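PDB 3FJV: DUF3501 family protein from Burkholderia pseudomallei K96243, which is of unknown function but pairs an antiparallel beta-sheet with a group of helices and assembles with a second copy of itself. Local coordinates for residues Leu4-Leu9 with Asp68-Glu73. Residues are numbered along the deposited sequence; the frame is centred on the assembly and turned at random.
Sequences LTRDSL and DGIQAE
Arg6 and Gln71 meet at about a right angle, the guanidinium plane turned 83° from that of the amide. Gln71 OE1 lies at the guanidinium edge, 2.8 Å from Arg6 NH1, but an N-H...O angle of 121° makes this hydrogen bond weak. A bend of the arginine chain at chi3 (-60°), together with the turn about chi4, brings NH1 to the amide oxygen, while its aliphatic part crosses Ile70, with Arg6 CG 3.7 Å from Ile70 CG2. Leu9, sliding past Ile70 in the opposite direction, brings CD1 to the same methyl, 3.6 Å from Ile70 CG2, so one branch of the isoleucine meets both partners.

Water does much of the polar bridging. One molecule accepts from Arg6 N and donates to Gln71 OE1, giving that oxygen a second donor; another accepts from Gln71 NE2 and donates to Leu4 O. Gln71 NE2 also hydrogen-bonds Asp75 OD1, one turn further along the helix, so partners at both the oxygen and the nitrogen probably hold the amide's rotation. Leu74 extends the apolar patch, touching Arg6 and Leu9.

Apolar contact at Ile70 CG2, beside a polar link partly carried by water, thus joins the loop of residues 4-9, with its 3-10 turn at 6-8, to helix 67-77, a surface loop-to-helix contact within the helical part of this DUF3501 protein.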
# COMPACT_ATOMS: atom_id res chain seq x y z
N LEU A 4 -3.07 -22.28 -11.95
CA LEU A 4 -2.75 -23.02 -10.74
C LEU A 4 -4.05 -23.31 -10.06
O LEU A 4 -4.97 -22.49 -10.11
CB LEU A 4 -1.88 -22.19 -9.79
CG LEU A 4 -0.42 -21.89 -10.12
CD1 LEU A 4 0.14 -20.99 -9.04
CD2 LEU A 4 0.40 -23.20 -10.27
N THR A 5 -4.11 -24.45 -9.39
CA THR A 5 -5.27 -24.91 -8.65
C THR A 5 -4.82 -25.28 -7.24
O THR A 5 -3.61 -25.33 -6.98
CB THR A 5 -5.85 -26.17 -9.33
OG1 THR A 5 -5.05 -27.30 -8.97
CG2 THR A 5 -5.83 -26.02 -10.86
N ARG A 6 -5.75 -25.59 -6.34
CA ARG A 6 -5.37 -26.00 -4.98
C ARG A 6 -4.42 -27.21 -5.00
O ARG A 6 -3.55 -27.34 -4.14
CB ARG A 6 -6.60 -26.28 -4.09
CG ARG A 6 -7.38 -25.03 -3.69
CD ARG A 6 -8.34 -25.31 -2.54
NE ARG A 6 -9.33 -26.34 -2.87
CZ ARG A 6 -10.45 -26.14 -3.57
NH1 ARG A 6 -10.76 -24.93 -4.05
NH2 ARG A 6 -11.26 -27.16 -3.80
N ASP A 7 -4.58 -28.09 -5.98
CA ASP A 7 -3.68 -29.26 -6.13
C ASP A 7 -2.29 -28.94 -6.66
O ASP A 7 -1.40 -29.79 -6.64
CB ASP A 7 -4.33 -30.26 -7.07
CG ASP A 7 -5.64 -30.74 -6.55
OD1 ASP A 7 -5.82 -30.78 -5.29
OD2 ASP A 7 -6.49 -31.06 -7.41
N SER A 8 -2.10 -27.73 -7.14
CA SER A 8 -0.77 -27.29 -7.57
C SER A 8 0.10 -26.85 -6.39
O SER A 8 1.30 -26.61 -6.58
CB SER A 8 -0.91 -26.11 -8.53
OG SER A 8 -1.91 -26.37 -9.49
N LEU A 9 -0.50 -26.70 -5.21
CA LEU A 9 0.18 -26.16 -4.04
C LEU A 9 0.56 -27.22 -3.04
O LEU A 9 -0.10 -28.23 -2.88
CB LEU A 9 -0.77 -25.18 -3.34
CG LEU A 9 -1.34 -24.04 -4.16
CD1 LEU A 9 -2.27 -23.18 -3.29
CD2 LEU A 9 -0.18 -23.20 -4.75
N ASP A 68 -11.54 -22.80 1.43
CA ASP A 68 -12.00 -21.51 0.95
C ASP A 68 -10.88 -20.47 1.06
O ASP A 68 -10.72 -19.64 0.17
CB ASP A 68 -13.23 -21.02 1.70
CG ASP A 68 -14.49 -21.79 1.36
OD1 ASP A 68 -14.52 -22.56 0.38
OD2 ASP A 68 -15.47 -21.62 2.11
N GLY A 69 -10.08 -20.54 2.13
CA GLY A 69 -8.97 -19.62 2.35
C GLY A 69 -7.82 -19.81 1.37
O GLY A 69 -7.22 -18.84 0.90
N ILE A 70 -7.48 -21.07 1.10
CA ILE A 70 -6.51 -21.36 0.03
C ILE A 70 -7.03 -20.80 -1.30
O ILE A 70 -6.33 -20.11 -2.00
CB ILE A 70 -6.20 -22.87 -0.10
CG1 ILE A 70 -5.51 -23.37 1.19
CG2 ILE A 70 -5.34 -23.10 -1.34
CD1 ILE A 70 -5.64 -24.86 1.48
N GLN A 71 -8.29 -21.09 -1.63
CA GLN A 71 -8.84 -20.64 -2.92
C GLN A 71 -8.82 -19.14 -3.04
O GLN A 71 -8.54 -18.61 -4.12
CB GLN A 71 -10.28 -21.15 -3.15
CG GLN A 71 -10.78 -20.97 -4.60
CD GLN A 71 -9.86 -21.64 -5.61
OE1 GLN A 71 -9.57 -22.82 -5.48
NE2 GLN A 71 -9.41 -20.89 -6.64
N ALA A 72 -9.07 -18.44 -1.94
CA ALA A 72 -9.10 -16.99 -1.92
C ALA A 72 -7.71 -16.41 -2.24
O ALA A 72 -7.61 -15.37 -2.88
CB ALA A 72 -9.63 -16.46 -0.57
N GLU A 73 -6.63 -17.07 -1.80
CA GLU A 73 -5.31 -16.58 -2.18
C GLU A 73 -5.00 -16.88 -3.63
O GLU A 73 -4.44 -16.04 -4.32
CB GLU A 73 -4.20 -17.16 -1.29
CG GLU A 73 -4.35 -16.92 0.20
CD GLU A 73 -4.54 -15.44 0.56
OE1 GLU A 73 -4.15 -14.53 -0.23
OE2 GLU A 73 -5.11 -15.20 1.64
O HOH W 1 -7.61 -21.62 -8.93
O HOH W 2 -8.38 -24.81 -7.08